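Local coordinates for protein alcohol dehydrogenase, zinc-containing (Streptococcus pneumoniae serotype 2, PDB 5YLN) that probably oxidises alcohols with NAD+ as a zinc-dependent alcohol dehydrogenase, its fold carrying two bound zinc sites, at residues 186-189 / 190-194; 201-205 / 206-210. All coordinates share one frame; numbering follows the deposited sequence.

Contact 1 (186-189 / 190-194)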
loop_
_atom_site.group_PDB
_atom_site.type_symbol
_atom_site.label_atom_id
_atom_site.label_comp_id
_atom_site.label_asym_id
_atom_site.label_seq_id
_atom_site.Cartn_x
_atom_site.Cartn_y
_atom_site.Cartn_z
ATOM N N ALA A 186 -12.006 -3.651 17.963
ATOM C CA ALA A 186 -12.955 -3.827 16.871
ATOM C C ALA A 186 -12.316 -4.562 15.694
ATOM O O ALA A 186 -12.940 -5.440 15.082
ATOM C CB ALA A 186 -13.493 -2.466 16.433
ATOM N N ALA A 187 -11.070 -4.212 15.366
ATOM C CA ALA A 187 -10.327 -4.938 14.338
ATOM C C ALA A 187 -10.072 -6.385 14.752
ATOM O O ALA A 187 -10.083 -7.293 13.910
ATOM C CB ALA A 187 -9.004 -4.228 14.067
ATOM N N LEU A 188 -9.793 -6.602 16.040
ATOM C CA LEU A 188 -9.584 -7.947 16.554
ATOM C C LEU A 188 -10.820 -8.819 16.339
ATOM O O LEU A 188 -10.707 -9.980 15.925
ATOM C CB LEU A 188 -9.232 -7.868 18.034
ATOM C CG LEU A 188 -9.110 -9.183 18.806
ATOM C CD1 LEU A 188 -8.015 -10.090 18.217
ATOM C CD2 LEU A 188 -8.829 -8.885 20.285
ATOM N N LEU A 189 -12.011 -8.274 16.609
ATOM C CA LEU A 189 -13.231 -9.064 16.449
ATOM C C LEU A 189 -13.466 -9.428 14.987
ATOM O O LEU A 189 -13.808 -10.570 14.671
ATOM C CB LEU A 189 -14.440 -8.308 16.999
ATOM C CG LEU A 189 -14.429 -8.117 18.519
ATOM C CD1 LEU A 189 -15.584 -7.247 18.929
ATOM C CD2 LEU A 189 -14.482 -9.452 19.230
ATOM N N THR A 190 -13.333 -8.460 14.089
ATOM C CA THR A 190 -13.641 -8.736 12.695
ATOM C C THR A 190 -12.525 -9.486 11.979
ATOM O O THR A 190 -12.801 -10.145 10.973
ATOM C CB THR A 190 -13.973 -7.438 11.950
ATOM O OG1 THR A 190 -12.842 -6.554 11.965
ATOM C CG2 THR A 190 -15.166 -6.748 12.604
ATOM N N ALA A 191 -11.278 -9.411 12.470
ATOM C CA ALA A 191 -10.217 -10.218 11.873
ATOM C C ALA A 191 -10.496 -11.698 12.039
ATOM O O ALA A 191 -9.973 -12.516 11.277
ATOM C CB ALA A 191 -8.846 -9.903 12.482
ATOM N N GLN A 192 -11.248 -12.069 13.076
ATOM C CA GLN A 192 -11.547 -13.476 13.292
ATOM C C GLN A 192 -12.536 -14.036 12.277
ATOM O O GLN A 192 -12.666 -15.256 12.184
ATOM C CB GLN A 192 -12.051 -13.677 14.718
ATOM C CG GLN A 192 -10.959 -13.486 15.736
ATOM C CD GLN A 192 -11.462 -13.334 17.176
ATOM O OE1 GLN A 192 -11.776 -14.318 17.837
ATOM N NE2 GLN A 192 -11.506 -12.103 17.667
ATOM N N PHE A 193 -13.235 -13.187 11.519
ATOM C CA PHE A 193 -14.011 -13.690 10.384
ATOM C C PHE A 193 -13.140 -14.461 9.397
ATOM O O PHE A 193 -13.660 -15.303 8.663
ATOM C CB PHE A 193 -14.686 -12.547 9.617
ATOM C CG PHE A 193 -15.844 -11.892 10.340
ATOM C CD1 PHE A 193 -16.688 -12.629 11.152
ATOM C CD2 PHE A 193 -16.102 -10.534 10.167
ATOM C CE1 PHE A 193 -17.756 -12.019 11.796
ATOM C CE2 PHE A 193 -17.161 -9.923 10.812
ATOM C CZ PHE A 193 -17.991 -10.667 11.625
ATOM N N TYR A 194 -11.829 -14.186 9.354
ATOM C CA TYR A 194 -10.923 -14.812 8.398
ATOM C C TYR A 194 -9.970 -15.824 9.023
ATOM O O TYR A 194 -9.013 -16.231 8.363
ATOM C CB TYR A 194 -10.126 -13.739 7.648
ATOM C CG TYR A 194 -10.995 -12.957 6.698
ATOM C CD1 TYR A 194 -11.342 -13.485 5.472
ATOM C CD2 TYR A 194 -11.505 -11.715 7.040
ATOM C CE1 TYR A 194 -12.142 -12.795 4.607
ATOM C CE2 TYR A 194 -12.319 -11.019 6.175
ATOM C CZ TYR A 194 -12.629 -11.563 4.957
ATOM O OH TYR A 194 -13.433 -10.877 4.076
#

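Contact 2 (201-205 / 206-210)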
loop_
_atom_site.group_PDB
_atom_site.type_symbol
_atom_site.label_atom_id
_atom_site.label_comp_id
_atom_site.label_asym_id
_atom_site.label_seq_id
_atom_site.Cartn_x
_atom_site.Cartn_y
_atom_site.Cartn_z
ATOM N N MET A 201 -1.957 -9.255 19.970
ATOM C CA MET A 201 -2.264 -7.907 20.430
ATOM C C MET A 201 -1.025 -7.318 21.084
ATOM O O MET A 201 -0.402 -7.961 21.936
ATOM C CB MET A 201 -3.440 -7.887 21.410
ATOM C CG MET A 201 -3.979 -6.466 21.704
ATOM S SD MET A 201 -5.016 -5.766 20.378
ATOM C CE MET A 201 -5.683 -7.267 19.765
ATOM N N VAL A 202 -0.670 -6.103 20.673
ATOM C CA VAL A 202 0.483 -5.377 21.200
ATOM C C VAL A 202 -0.022 -4.086 21.825
ATOM O O VAL A 202 -0.779 -3.344 21.186
ATOM C CB VAL A 202 1.520 -5.089 20.096
ATOM C CG1 VAL A 202 2.758 -4.368 20.672
ATOM C CG2 VAL A 202 1.920 -6.380 19.434
ATOM N N ASP A 203 0.383 -3.836 23.075
ATOM C CA ASP A 203 -0.011 -2.647 23.826
ATOM C C ASP A 203 0.919 -2.505 25.037
ATOM O O ASP A 203 1.688 -3.412 25.366
ATOM C CB ASP A 203 -1.491 -2.734 24.229
ATOM C CG ASP A 203 -2.091 -1.385 24.586
ATOM O OD1 ASP A 203 -1.605 -0.758 25.549
ATOM O OD2 ASP A 203 -3.043 -0.947 23.907
ATOM N N LEU A 204 0.851 -1.341 25.690
ATOM C CA LEU A 204 1.581 -1.090 26.936
ATOM C C LEU A 204 0.802 -1.547 28.165
ATOM O O LEU A 204 1.395 -2.055 29.119
ATOM C CB LEU A 204 1.907 0.401 27.077
ATOM C CG LEU A 204 2.502 1.119 25.858
ATOM C CD1 LEU A 204 2.352 2.634 25.986
ATOM C CD2 LEU A 204 3.968 0.747 25.654
ATOM N N ASP A 205 -0.520 -1.393 28.133
ATOM C CA ASP A 205 -1.407 -1.658 29.263
ATOM C C ASP A 205 -1.772 -3.141 29.323
ATOM O O ASP A 205 -2.386 -3.677 28.388
ATOM C CB ASP A 205 -2.658 -0.795 29.106
ATOM C CG ASP A 205 -3.689 -1.010 30.197
ATOM O OD1 ASP A 205 -3.669 -2.047 30.887
ATOM O OD2 ASP A 205 -4.551 -0.117 30.348
ATOM N N ASP A 206 -1.446 -3.789 30.445
ATOM C CA ASP A 206 -1.756 -5.209 30.573
ATOM C C ASP A 206 -3.254 -5.465 30.735
ATOM O O ASP A 206 -3.737 -6.538 30.348
ATOM C CB ASP A 206 -0.998 -5.827 31.741
ATOM C CG ASP A 206 -1.207 -7.322 31.822
ATOM O OD1 ASP A 206 -0.771 -8.025 30.880
ATOM O OD2 ASP A 206 -1.820 -7.787 32.810
ATOM N N ASN A 207 -4.000 -4.508 31.296
ATOM C CA ASN A 207 -5.448 -4.673 31.406
ATOM C C ASN A 207 -6.087 -4.768 30.029
ATOM O O ASN A 207 -6.940 -5.627 29.780
ATOM C CB ASN A 207 -6.057 -3.520 32.205
ATOM C CG ASN A 207 -5.724 -3.592 33.696
ATOM O OD1 ASN A 207 -5.280 -4.630 34.188
ATOM N ND2 ASN A 207 -5.955 -2.494 34.421
ATOM N N ARG A 208 -5.682 -3.885 29.119
ATOM C CA ARG A 208 -6.218 -3.933 27.763
ATOM C C ARG A 208 -5.784 -5.207 27.032
ATOM O O ARG A 208 -6.582 -5.811 26.296
ATOM C CB ARG A 208 -5.801 -2.670 27.003
ATOM C CG ARG A 208 -6.364 -1.359 27.621
ATOM C CD ARG A 208 -6.393 -0.210 26.608
ATOM N NE ARG A 208 -5.037 0.203 26.237
ATOM C CZ ARG A 208 -4.305 1.090 26.921
ATOM N NH1 ARG A 208 -4.800 1.669 28.018
ATOM N NH2 ARG A 208 -3.069 1.403 26.513
ATOM N N LEU A 209 -4.533 -5.649 27.238
ATOM C CA LEU A 209 -4.089 -6.905 26.630
ATOM C C LEU A 209 -4.889 -8.098 27.157
ATOM O O LEU A 209 -5.252 -8.995 26.387
ATOM C CB LEU A 209 -2.587 -7.117 26.854
ATOM C CG LEU A 209 -1.610 -6.241 26.045
ATOM C CD1 LEU A 209 -0.153 -6.507 26.447
ATOM C CD2 LEU A 209 -1.788 -6.413 24.550
ATOM N N GLU A 210 -5.178 -8.121 28.462
ATOM C CA GLU A 210 -6.006 -9.183 29.026
ATOM C C GLU A 210 -7.398 -9.187 28.409
ATOM O O GLU A 210 -7.945 -10.250 28.105
ATOM C CB GLU A 210 -6.099 -9.037 30.548
ATOM C CG GLU A 210 -4.961 -9.703 31.298
ATOM C CD GLU A 210 -4.904 -11.210 31.059
ATOM O OE1 GLU A 210 -5.895 -11.918 31.367
ATOM O OE2 GLU A 210 -3.862 -11.689 30.561
#

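Contact 1 (186-189 / 190-194)
Gln-192 turns its side chain back along the helix to reach the carbonyl of Leu-188, four residues earlier. The chain runs extended beyond CG, yet CG itself lies beside the backbone N (chi1 -70°), which aims the amide back at the preceding turn. The bond from Gln-192 NE2 to Leu-188 O is 2.9 Å long and almost straight, the oxygen lying in the plane of the glutamine amide; seen from the acceptor, however, NE2 stands well above the carbonyl plane. The side chain of Leu-188 runs obliquely to that of Gln-192, with its CG 3.9 Å from Gln-192 NE2. A second acceptor for NE2, the carbonyl of Phe-215, helps fix the rotation of this amide.

The bond lies in the C-terminal part of helix 182-191, the first crossover helix of the Rossmann-type domain. Backbone bonds follow the alpha-helical pattern as far as Ala-191, whose N donates to Ala-187 O at 2.8 Å. The next, from Gln-192 N to Leu-189 O, is weak and skips two residues instead of three, and the chain tightens into a 3-10 turn.

At the same turn, a chi1 of 62° swings the Thr-190 hydroxyl back toward the carbonyls of the preceding turn. Thr-190 OG1 has two weak, alternative acceptors there, Ala-186 O at 3.3 Å and Ala-187 O at 3.5 Å. Beyond them, Thr-190 rests on Tyr-160 and Val-164 of helix 157-165.

Contact 2 (201-205 / 206-210)
One face of the Arg-208 guanidinium is covered by Asp-205 CB, 3.2 Å above the plane and over its centre; the Asp-205 carboxylate is turned 75° from it. At the edge, in the plane of the group, is Asp-203 OD2; Arg-208 NE donates to this oxygen at 3.3 Å in a fairly straight bond, arriving from above the carboxylate plane of Asp-203. Asp-203 OD1 approaches the same group obliquely and forms a salt bridge with Arg-208 NH2 at 2.8 Å, the hydrogen bond within it being bent and weak. The two planes stand 64° apart, so the pair makes two contacts without being coplanar. Asp-205 OD2 is 2.9 Å from Arg-208 NH1 but well out of the guanidinium plane, an attraction of charges with no N-H aimed at it. A bend at chi3 (-67°) helps bring the guanidinium back within reach of both acids.

Asp-203 ends strand 198-203, and its OD1 also takes the backbone N of Asp-205 at 2.9 Å, closing an Asx turn. Asp-205 then serves as N-cap of helix 206-214, with OD1 receiving a weak bond from Arg-208 N. Below this polar rim, Leu-209 CD2 packs against Met-201 CG at 3.6 Å, joining the helix to the strand, which runs nearly antiparallel to it.

Asp-203 OD2 is gripped again by the backbone N of Ser-180, in what appears to be the glycine-rich turn of the Rossmann fold. In NAD-dependent relatives an acid at this strand end commonly holds the adenosine ribose. In this apo form the network is consistent with Asp-203 being held in place by Arg-208 and Ser-180 without cofactor, if it plays that role here, its negative charge probably stabilised by the arginine.

From the N terminus, the chain leaves strand 174-178, passes through the presumed glycine-rich turn and enters helix 182-191, where contact 1 lies in the C-terminal turns. Neither contact closes a long loop: each joins neighbouring residues, and contact 1 is complete before contact 2 begins, so they lie in series without nesting or crossing. Strand 198-203 follows and leads straight into contact 2, the turn into helix 206-214. Two successive crossovers of the parallel sheet are thus tied at one helix's C-terminal end and the next helix's start. Their centres are about 17 Å apart, yet they meet directly, Leu-188 CD2 packing 3.6 Å from Met-201 CE.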